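Local coordinates for protein inorganic pyrophosphatase (Coxiella burnetii, PDB 3TR4) that probably catalyses the magnesium-dependent hydrolysis of inorganic pyrophosphate to two phosphate ions and works as a homohexamer, at residues G28-Y32 / V43-M47; M51-Y57 / F139-Y143; L71-L76 / D104-V110. All blocks are in the same frame, centred on the assembly; numbering follows the deposited sequence.

Read from the N terminus, the chain first doubles back at contact 1, where residues 28-32 and 43-47 close a short beta hairpin. Contact 2 opens soon after, at 51-57, and closes only at 139-143, pinning a loop and the start of strand 56-59 to the end of helix 130-142. Nested within that long excursion, contact 3 joins strand 72-75 to strand 106-111 in parallel within the main sheet, near the centre of the chain. Contact 1 precedes both in series and meets contact 2 where Met47 and Lys31 pack on Tyr53. Contacts 2 and 3 share the sheet, with strand 56-59 beside strand 72-75, and Tyr57 OH probably hydrogen-bonds Asp72 OD2.

Contact 1 of 3, residues G28-Y32 / V43-M47; sequences GEVKY and VDRFM
Lys31 is held to Asp44 and Arg45 through backbone and side chain together. Its N donates to Arg45 O at 2.8 Å, while its own O receives Asp44 N at 2.7 Å and, weakly, Arg45 N at 3.4 Å. One carbonyl taking two successive amides is the signature of a classic beta bulge, here in the hairpin of strands 30-35 and 40-46; over residues 30-32 and 43-46 the axes run 156° apart. The bulge sets Asp44 beside Lys31, the two side chains pointing the same way. With CG anti to the backbone N (chi1 174°), the lysine chain extends along Asp44 and bends only at its end, bringing NZ to 3.3 Å from Asp44 OD2, a salt bridge whose hydrogen bond is weak. Arg45 adds charge attraction alone, since Asp44 OD1 lies well outside its guanidinium plane. Lys31 and Arg45 are both predicted to bind substrate. Across the other face of the hairpin, Val30 lies alongside Phe46: CG1 sits over the ring face, 4.3 Å from its centroid, and CG2 approaches Phe46 CE2. At the open end, Met47 N bonds to Glu29 O, and a water bridges that oxygen to Met47 O. Thr77 of a second subunit packs against Phe46.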
loop_
_atom_site.group_PDB
_atom_site.type_symbol
_atom_site.label_atom_id
_atom_site.label_comp_id
_atom_site.label_asym_id
_atom_site.label_seq_id
_atom_site.Cartn_x
_atom_site.Cartn_y
_atom_site.Cartn_z
ATOM N N GLY B 28 -8.459 2.593 -10.195
ATOM C CA GLY B 28 -8.890 2.485 -11.577
ATOM C C GLY B 28 -8.362 1.277 -12.321
ATOM O O GLY B 28 -8.960 0.857 -13.311
ATOM N N GLU B 29 -7.243 0.721 -11.863
ATOM C CA GLU B 29 -6.705 -0.494 -12.475
ATOM C C GLU B 29 -7.803 -1.546 -12.555
ATOM O O GLU B 29 -7.868 -2.329 -13.510
ATOM C CB GLU B 29 -5.502 -1.024 -11.697
ATOM C CG GLU B 29 -4.267 -0.133 -11.787
ATOM C CD GLU B 29 -3.013 -0.830 -11.296
ATOM O OE1 GLU B 29 -2.634 -0.617 -10.123
ATOM O OE2 GLU B 29 -2.407 -1.591 -12.081
ATOM N N VAL B 30 -8.658 -1.559 -11.535
ATOM C CA VAL B 30 -9.936 -2.253 -11.603
ATOM C C VAL B 30 -11.020 -1.204 -11.470
ATOM O O VAL B 30 -10.964 -0.368 -10.572
ATOM C CB VAL B 30 -10.141 -3.246 -10.450
ATOM C CG1 VAL B 30 -11.392 -4.085 -10.705
ATOM C CG2 VAL B 30 -8.941 -4.132 -10.282
ATOM N N LYS B 31 -12.007 -1.250 -12.353
ATOM C CA LYS B 31 -13.144 -0.350 -12.249
ATOM C C LYS B 31 -14.360 -1.122 -11.762
ATOM O O LYS B 31 -14.712 -2.156 -12.324
ATOM C CB LYS B 31 -13.439 0.317 -13.593
ATOM C CG LYS B 31 -14.700 1.166 -13.588
ATOM C CD LYS B 31 -14.948 1.814 -14.942
ATOM C CE LYS B 31 -16.063 2.849 -14.855
ATOM N NZ LYS B 31 -17.264 2.318 -14.150
ATOM N N TYR B 32 -14.994 -0.618 -10.711
ATOM C CA TYR B 32 -16.162 -1.272 -10.141
ATOM C C TYR B 32 -17.441 -0.554 -10.550
ATOM O O TYR B 32 -17.419 0.626 -10.888
ATOM C CB TYR B 32 -16.063 -1.309 -8.614
ATOM C CG TYR B 32 -14.877 -2.085 -8.083
ATOM C CD1 TYR B 32 -14.801 -3.463 -8.235
ATOM C CD2 TYR B 32 -13.842 -1.444 -7.422
ATOM C CE1 TYR B 32 -13.721 -4.179 -7.750
ATOM C CE2 TYR B 32 -12.756 -2.149 -6.931
ATOM C CZ TYR B 32 -12.704 -3.516 -7.095
ATOM O OH TYR B 32 -11.629 -4.219 -6.612
ATOM N N VAL B 43 -17.365 -6.039 -10.636
ATOM C CA VAL B 43 -16.271 -5.640 -11.505
ATOM C C VAL B 43 -16.840 -5.219 -12.852
ATOM O O VAL B 43 -17.582 -5.974 -13.486
ATOM C CB VAL B 43 -15.250 -6.776 -11.706
ATOM C CG1 VAL B 43 -14.327 -6.465 -12.876
ATOM C CG2 VAL B 43 -14.452 -7.000 -10.430
ATOM N N ASP B 44 -16.523 -3.997 -13.269
ATOM C CA ASP B 44 -16.890 -3.523 -14.598
ATOM C C ASP B 44 -15.819 -3.959 -15.590
ATOM O O ASP B 44 -16.072 -4.785 -16.468
ATOM C CB ASP B 44 -17.055 -2.001 -14.613
ATOM C CG ASP B 44 -17.409 -1.463 -15.991
ATOM O OD1 ASP B 44 -17.819 -2.262 -16.858
ATOM O OD2 ASP B 44 -17.282 -0.238 -16.202
ATOM N N ARG B 45 -14.614 -3.421 -15.437
ATOM C CA ARG B 45 -13.508 -3.818 -16.302
ATOM C C ARG B 45 -12.150 -3.495 -15.701
ATOM O O ARG B 45 -12.038 -2.684 -14.783
ATOM C CB ARG B 45 -13.629 -3.148 -17.672
ATOM C CG ARG B 45 -13.321 -1.662 -17.658
ATOM C CD ARG B 45 -13.644 -1.014 -18.995
ATOM N NE ARG B 45 -15.079 -0.997 -19.260
ATOM C CZ ARG B 45 -15.714 -1.899 -20.005
ATOM N NH1 ARG B 45 -15.038 -2.890 -20.568
ATOM N NH2 ARG B 45 -17.022 -1.804 -20.192
ATOM N N PHE B 46 -11.120 -4.140 -16.235
ATOM C CA PHE B 46 -9.747 -3.803 -15.901
ATOM C C PHE B 46 -9.170 -2.889 -16.977
ATOM O O PHE B 46 -9.254 -3.191 -18.169
ATOM C CB PHE B 46 -8.906 -5.071 -15.757
ATOM C CG PHE B 46 -9.356 -5.965 -14.637
ATOM C CD1 PHE B 46 -10.417 -6.834 -14.812
ATOM C CD2 PHE B 46 -8.722 -5.930 -13.407
ATOM C CE1 PHE B 46 -10.837 -7.657 -13.780
ATOM C CE2 PHE B 46 -9.139 -6.750 -12.370
ATOM C CZ PHE B 46 -10.197 -7.613 -12.558
HETATM N N MSE B 47 -8.603 -1.764 -16.552
HETATM C CA MSE B 47 -8.000 -0.807 -17.473
HETATM C C MSE B 47 -6.572 -1.201 -17.814
HETATM O O MSE B 47 -5.751 -1.392 -16.918
HETATM C CB MSE B 47 -7.968 0.586 -16.849
HETATM C CG MSE B 47 -9.314 1.238 -16.628
HETATM SE SE MSE B 47 -9.068 2.926 -15.675
HETATM C CE MSE B 47 -7.831 3.786 -16.901
HETATM O O HOH W 1 -5.729 -3.678 -14.912
#

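Contact 2 of 3, residues M51-Y57 / F139-Y143; sequences MRYPCNY and FFERY
The extended backbone of Met51-Tyr53, which turns at Pro54, passes the C-terminal part of helix 130-142, with the closest CA atoms still 7.2 Å apart between Met51 and Tyr143, so side chains must span the gap. There Arg142 N bonds to Phe139 O. Phe139 does most of the bridging. Its CG stands anti to the backbone N (chi1 175°), which places the ring against the loop, where its edge meets the face of Tyr53 in an edge-to-face pair with planes at 57°; Phe139 CZ comes within 3.4 Å of Tyr53 CD1. Pro54 CD lies over one face of the same phenyl ring, 3.9 Å from the centroid, while Tyr143 CB covers the opposite face. The selenomethionine Met51 curls its CE to 3.8 Å from Phe139 CD2 and also touches Arg142 CB. Tyr53 OH, in turn, lies at the edge of the Tyr143 ring, 3.8 Å from CE1. One water joins the hydroxyls of Tyr57 and Tyr143, both predicted substrate ligands. Phe140 CZ packs obliquely near Tyr53 CE2 and Tyr57 CD1. Beyond the pair, Phe140 and Tyr57 both rest on Leu74 of strand 72-75 and Lys106 of strand 106-111, and Tyr53 lies against Ile23 of strand 16-23.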
loop_
_atom_site.group_PDB
_atom_site.type_symbol
_atom_site.label_atom_id
_atom_site.label_comp_id
_atom_site.label_asym_id
_atom_site.label_seq_id
_atom_site.Cartn_x
_atom_site.Cartn_y
_atom_site.Cartn_z
HETATM N N MSE B 51 -2.770 4.494 -16.167
HETATM C CA MSE B 51 -3.311 5.737 -15.625
HETATM C C MSE B 51 -4.146 5.458 -14.386
HETATM O O MSE B 51 -4.656 4.352 -14.206
HETATM C CB MSE B 51 -4.194 6.440 -16.657
HETATM C CG MSE B 51 -3.541 6.651 -18.003
HETATM SE SE MSE B 51 -4.782 7.326 -19.352
HETATM C CE MSE B 51 -4.939 9.182 -18.761
ATOM N N ARG B 52 -4.292 6.469 -13.538
ATOM C CA ARG B 52 -5.097 6.333 -12.333
ATOM C C ARG B 52 -6.105 7.469 -12.234
ATOM O O ARG B 52 -5.836 8.585 -12.668
ATOM C CB ARG B 52 -4.205 6.323 -11.096
ATOM C CG ARG B 52 -3.083 5.302 -11.152
ATOM C CD ARG B 52 -3.606 3.871 -11.143
ATOM N NE ARG B 52 -2.506 2.923 -10.995
ATOM C CZ ARG B 52 -1.864 2.357 -12.012
ATOM N NH1 ARG B 52 -2.221 2.630 -13.261
ATOM N NH2 ARG B 52 -0.869 1.510 -11.781
ATOM N N TYR B 53 -7.271 7.181 -11.667
ATOM C CA TYR B 53 -8.292 8.199 -11.489
ATOM C C TYR B 53 -7.754 9.364 -10.663
ATOM O O TYR B 53 -7.121 9.161 -9.629
ATOM C CB TYR B 53 -9.538 7.599 -10.846
ATOM C CG TYR B 53 -10.483 7.001 -11.854
ATOM C CD1 TYR B 53 -10.116 5.891 -12.598
ATOM C CD2 TYR B 53 -11.738 7.548 -12.068
ATOM C CE1 TYR B 53 -10.969 5.339 -13.523
ATOM C CE2 TYR B 53 -12.603 7.002 -12.994
ATOM C CZ TYR B 53 -12.213 5.896 -13.721
ATOM O OH TYR B 53 -13.063 5.340 -14.650
ATOM N N PRO B 54 -7.994 10.592 -11.134
ATOM C CA PRO B 54 -7.501 11.808 -10.483
ATOM C C PRO B 54 -8.390 12.249 -9.324
ATOM O O PRO B 54 -8.105 13.256 -8.683
ATOM C CB PRO B 54 -7.573 12.836 -11.606
ATOM C CG PRO B 54 -8.765 12.404 -12.392
ATOM C CD PRO B 54 -8.721 10.894 -12.380
ATOM N N CYS B 55 -9.460 11.505 -9.073
ATOM C CA CYS B 55 -10.382 11.804 -7.986
ATOM C C CYS B 55 -11.302 10.608 -7.794
ATOM O O CYS B 55 -11.244 9.659 -8.575
ATOM C CB CYS B 55 -11.206 13.053 -8.306
ATOM S SG CYS B 55 -12.150 12.961 -9.850
ATOM N N ASN B 56 -12.142 10.636 -6.762
ATOM C CA ASN B 56 -13.106 9.558 -6.580
ATOM C C ASN B 56 -14.198 9.658 -7.630
ATOM O O ASN B 56 -14.478 10.740 -8.147
ATOM C CB ASN B 56 -13.726 9.570 -5.181
ATOM C CG ASN B 56 -12.690 9.652 -4.083
ATOM O OD1 ASN B 56 -12.039 8.662 -3.742
ATOM N ND2 ASN B 56 -12.536 10.838 -3.516
ATOM N N TYR B 57 -14.814 8.524 -7.938
ATOM C CA TYR B 57 -15.816 8.467 -8.993
ATOM C C TYR B 57 -16.989 7.612 -8.539
ATOM O O TYR B 57 -16.800 6.533 -7.977
ATOM C CB TYR B 57 -15.192 7.901 -10.269
ATOM C CG TYR B 57 -16.149 7.711 -11.426
ATOM C CD1 TYR B 57 -16.389 8.734 -12.331
ATOM C CD2 TYR B 57 -16.791 6.496 -11.628
ATOM C CE1 TYR B 57 -17.252 8.559 -13.397
ATOM C CE2 TYR B 57 -17.657 6.312 -12.689
ATOM C CZ TYR B 57 -17.884 7.346 -13.570
ATOM O OH TYR B 57 -18.745 7.163 -14.626
ATOM N N PHE B 139 -7.413 13.232 -18.172
ATOM C CA PHE B 139 -7.707 11.836 -17.868
ATOM C C PHE B 139 -8.913 11.307 -18.644
ATOM O O PHE B 139 -8.848 10.243 -19.254
ATOM C CB PHE B 139 -7.931 11.619 -16.368
ATOM C CG PHE B 139 -8.344 10.211 -16.021
ATOM C CD1 PHE B 139 -9.683 9.876 -15.911
ATOM C CD2 PHE B 139 -7.393 9.220 -15.824
ATOM C CE1 PHE B 139 -10.071 8.582 -15.602
ATOM C CE2 PHE B 139 -7.770 7.924 -15.514
ATOM C CZ PHE B 139 -9.114 7.603 -15.404
ATOM N N PHE B 140 -10.019 12.040 -18.620
ATOM C CA PHE B 140 -11.229 11.539 -19.261
ATOM C C PHE B 140 -11.170 11.591 -20.785
ATOM O O PHE B 140 -11.901 10.877 -21.468
ATOM C CB PHE B 140 -12.478 12.213 -18.696
ATOM C CG PHE B 140 -12.856 11.697 -17.341
ATOM C CD1 PHE B 140 -13.471 10.460 -17.209
ATOM C CD2 PHE B 140 -12.560 12.419 -16.200
ATOM C CE1 PHE B 140 -13.805 9.964 -15.964
ATOM C CE2 PHE B 140 -12.893 11.928 -14.946
ATOM C CZ PHE B 140 -13.516 10.701 -14.830
ATOM N N GLU B 141 -10.272 12.412 -21.311
ATOM C CA GLU B 141 -10.043 12.449 -22.745
ATOM C C GLU B 141 -9.195 11.269 -23.211
ATOM O O GLU B 141 -9.309 10.831 -24.353
ATOM C CB GLU B 141 -9.360 13.758 -23.144
ATOM C CG GLU B 141 -10.198 14.992 -22.890
ATOM C CD GLU B 141 -10.105 15.997 -24.018
ATOM O OE1 GLU B 141 -10.890 15.877 -24.985
ATOM O OE2 GLU B 141 -9.246 16.901 -23.938
ATOM N N ARG B 142 -8.351 10.750 -22.324
ATOM C CA ARG B 142 -7.344 9.774 -22.733
ATOM C C ARG B 142 -7.533 8.362 -22.174
ATOM O O ARG B 142 -6.893 7.424 -22.646
ATOM C CB ARG B 142 -5.940 10.279 -22.379
ATOM C CG ARG B 142 -5.521 11.544 -23.107
ATOM C CD ARG B 142 -5.718 11.407 -24.610
ATOM N NE ARG B 142 -4.712 12.149 -25.365
ATOM C CZ ARG B 142 -4.647 13.475 -25.430
ATOM N NH1 ARG B 142 -5.527 14.219 -24.773
ATOM N NH2 ARG B 142 -3.696 14.060 -26.146
ATOM N N TYR B 143 -8.404 8.204 -21.183
ATOM C CA TYR B 143 -8.478 6.933 -20.465
ATOM C C TYR B 143 -9.070 5.764 -21.267
ATOM O O TYR B 143 -8.954 4.611 -20.857
ATOM C CB TYR B 143 -9.175 7.089 -19.106
ATOM C CG TYR B 143 -10.686 7.150 -19.138
ATOM C CD1 TYR B 143 -11.440 6.433 -18.216
ATOM C CD2 TYR B 143 -11.360 7.936 -20.065
ATOM C CE1 TYR B 143 -12.819 6.483 -18.223
ATOM C CE2 TYR B 143 -12.749 7.991 -20.080
ATOM C CZ TYR B 143 -13.470 7.263 -19.154
ATOM O OH TYR B 143 -14.846 7.305 -19.153
HETATM O O HOH W 2 -17.261 7.314 -17.505
#

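Contact 3 of 3, residues L71-L76 / D104-V110; sequences LDVLVL and DSKVLAV. With MN (manganese (II) ion), chain I.
Asp72 and Asp104 bring their carboxylates together at about a right angle, with planes 81° apart, and a manganese ion sits between them. Asp72 OD2 binds the metal at 2.4 Å and Asp104 OD1 at 2.5 Å; these two oxygens are 3.1 Å from each other, a closeness that the shared cation makes tolerable. Two waters occupy further metal positions. Lys106 crosses Asp72 obliquely, its CG packed against Asp72 CB. The chain runs extended until a bend at the last torsion (chi4 46°) turns NZ back to three oxygens. It reaches Asp72 OD2 on the anti side of the carboxylate at 3.1 Å, Asp104 OD2 from above the carboxylate plane at 2.8 Å, and Asp104 O at 2.7 Å. The ammonium group therefore ties both metal ligands together, and probably offsets part of their negative charge.

Farther along, strands 72-75 and 106-110 run parallel, their axes 29° apart. Leu74 N reaches Val107 O and Ala109 N reaches Leu74 O, and Leu76 N continues the pattern to Ala109 O. Val73, Val107 and Ala109 share one face, where Val73 CG1 meets Ala109 CB. On the face of Asp72 and Lys106, Leu108 CD1 lies 3.7 Å from Leu74 CB and also touches Leu76 CG; Ile136 of helix 130-142 packs on Leu74 there. Asp67, from the loop before strand 72-75, is the third protein residue of the manganese site. Acidic residues gathered on loops and at the start of a strand around divalent cations form the metal centre characteristic of soluble family I pyrophosphatases; in this protein Asp67, Asp72 and Asp104 are also predicted to bind magnesium.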
loop_
_atom_site.group_PDB
_atom_site.type_symbol
_atom_site.label_atom_id
_atom_site.label_comp_id
_atom_site.label_asym_id
_atom_site.label_seq_id
_atom_site.Cartn_x
_atom_site.Cartn_y
_atom_site.Cartn_z
ATOM N N LEU B 71 -26.671 9.199 -12.890
ATOM C CA LEU B 71 -25.799 10.349 -13.108
ATOM C C LEU B 71 -24.408 10.150 -12.495
ATOM O O LEU B 71 -24.291 9.818 -11.317
ATOM C CB LEU B 71 -26.452 11.603 -12.519
ATOM C CG LEU B 71 -25.670 12.911 -12.594
ATOM C CD1 LEU B 71 -25.358 13.265 -14.031
ATOM C CD2 LEU B 71 -26.455 14.030 -11.923
ATOM N N ASP B 72 -23.365 10.358 -13.301
ATOM C CA ASP B 72 -21.977 10.227 -12.847
ATOM C C ASP B 72 -21.538 11.413 -12.008
ATOM O O ASP B 72 -21.925 12.552 -12.272
ATOM C CB ASP B 72 -21.016 10.151 -14.030
ATOM C CG ASP B 72 -21.249 8.946 -14.904
ATOM O OD1 ASP B 72 -21.832 7.953 -14.423
ATOM O OD2 ASP B 72 -20.823 9.003 -16.076
ATOM N N VAL B 73 -20.687 11.148 -11.024
ATOM C CA VAL B 73 -20.152 12.210 -10.187
ATOM C C VAL B 73 -18.666 12.012 -9.923
ATOM O O VAL B 73 -18.216 10.899 -9.646
ATOM C CB VAL B 73 -20.894 12.284 -8.845
ATOM C CG1 VAL B 73 -20.334 13.409 -7.987
ATOM C CG2 VAL B 73 -22.383 12.476 -9.081
ATOM N N LEU B 74 -17.907 13.098 -10.031
ATOM C CA LEU B 74 -16.518 13.116 -9.597
ATOM C C LEU B 74 -16.473 13.786 -8.230
ATOM O O LEU B 74 -16.969 14.904 -8.064
ATOM C CB LEU B 74 -15.670 13.912 -10.582
ATOM C CG LEU B 74 -15.727 13.424 -12.030
ATOM C CD1 LEU B 74 -15.127 14.455 -12.980
ATOM C CD2 LEU B 74 -15.016 12.090 -12.152
ATOM N N VAL B 75 -15.886 13.115 -7.248
ATOM C CA VAL B 75 -15.809 13.698 -5.911
ATOM C C VAL B 75 -14.366 13.901 -5.467
ATOM O O VAL B 75 -13.593 12.949 -5.382
ATOM C CB VAL B 75 -16.539 12.839 -4.864
ATOM C CG1 VAL B 75 -16.592 13.576 -3.532
ATOM C CG2 VAL B 75 -17.946 12.501 -5.348
ATOM N N LEU B 76 -14.005 15.153 -5.200
ATOM C CA LEU B 76 -12.688 15.470 -4.673
ATOM C C LEU B 76 -12.713 15.375 -3.157
ATOM O O LEU B 76 -13.595 15.931 -2.506
ATOM C CB LEU B 76 -12.271 16.877 -5.091
ATOM C CG LEU B 76 -12.232 17.161 -6.592
ATOM C CD1 LEU B 76 -11.922 18.627 -6.842
ATOM C CD2 LEU B 76 -11.208 16.271 -7.268
ATOM N N ASP B 104 -22.275 12.039 -21.796
ATOM C CA ASP B 104 -21.837 11.346 -20.590
ATOM C C ASP B 104 -21.112 12.314 -19.659
ATOM O O ASP B 104 -20.029 12.016 -19.149
ATOM C CB ASP B 104 -20.934 10.160 -20.937
ATOM C CG ASP B 104 -20.784 9.183 -19.784
ATOM O OD1 ASP B 104 -21.766 8.989 -19.034
ATOM O OD2 ASP B 104 -19.684 8.607 -19.634
ATOM N N SER B 105 -21.720 13.477 -19.451
ATOM C CA SER B 105 -21.159 14.491 -18.567
ATOM C C SER B 105 -21.070 13.993 -17.133
ATOM O O SER B 105 -21.693 12.996 -16.765
ATOM C CB SER B 105 -21.984 15.774 -18.628
ATOM O OG SER B 105 -21.807 16.420 -19.875
ATOM N N LYS B 106 -20.289 14.694 -16.322
ATOM C CA LYS B 106 -20.060 14.276 -14.952
ATOM C C LYS B 106 -20.031 15.476 -14.009
ATOM O O LYS B 106 -19.288 16.435 -14.222
ATOM C CB LYS B 106 -18.759 13.480 -14.866
ATOM C CG LYS B 106 -18.798 12.180 -15.674
ATOM C CD LYS B 106 -17.410 11.660 -15.988
ATOM C CE LYS B 106 -17.478 10.295 -16.661
ATOM N NZ LYS B 106 -18.494 10.240 -17.746
ATOM N N VAL B 107 -20.858 15.420 -12.973
ATOM C CA VAL B 107 -20.878 16.466 -11.961
ATOM C C VAL B 107 -19.607 16.406 -11.121
ATOM O O VAL B 107 -19.146 15.326 -10.756
ATOM C CB VAL B 107 -22.113 16.337 -11.046
ATOM C CG1 VAL B 107 -21.979 17.240 -9.831
ATOM C CG2 VAL B 107 -23.379 16.666 -11.824
ATOM N N LEU B 108 -19.025 17.567 -10.842
ATOM C CA LEU B 108 -17.890 17.650 -9.932
ATOM C C LEU B 108 -18.384 18.106 -8.563
ATOM O O LEU B 108 -19.107 19.099 -8.457
ATOM C CB LEU B 108 -16.837 18.626 -10.464
ATOM C CG LEU B 108 -15.547 18.717 -9.641
ATOM C CD1 LEU B 108 -14.794 17.397 -9.683
ATOM C CD2 LEU B 108 -14.664 19.853 -10.129
ATOM N N ALA B 109 -17.999 17.381 -7.517
ATOM C CA ALA B 109 -18.492 17.672 -6.175
ATOM C C ALA B 109 -17.415 17.565 -5.102
ATOM O O ALA B 109 -16.324 17.045 -5.346
ATOM C CB ALA B 109 -19.667 16.759 -5.838
ATOM N N VAL B 110 -17.742 18.071 -3.913
ATOM C CA VAL B 110 -16.909 17.938 -2.721
ATOM C C VAL B 110 -17.817 17.503 -1.573
ATOM O O VAL B 110 -19.035 17.638 -1.670
ATOM C CB VAL B 110 -16.220 19.267 -2.350
ATOM C CG1 VAL B 110 -15.077 19.570 -3.317
ATOM C CG2 VAL B 110 -17.230 20.401 -2.335
HETATM MN MN MN I . -21.860 7.175 -17.276
HETATM O O HOH W 3 -23.575 10.940 -16.438
HETATM O O HOH W 4 -23.727 7.739 -16.883
HETATM O O HOH W 5 -22.173 5.162 -15.841
#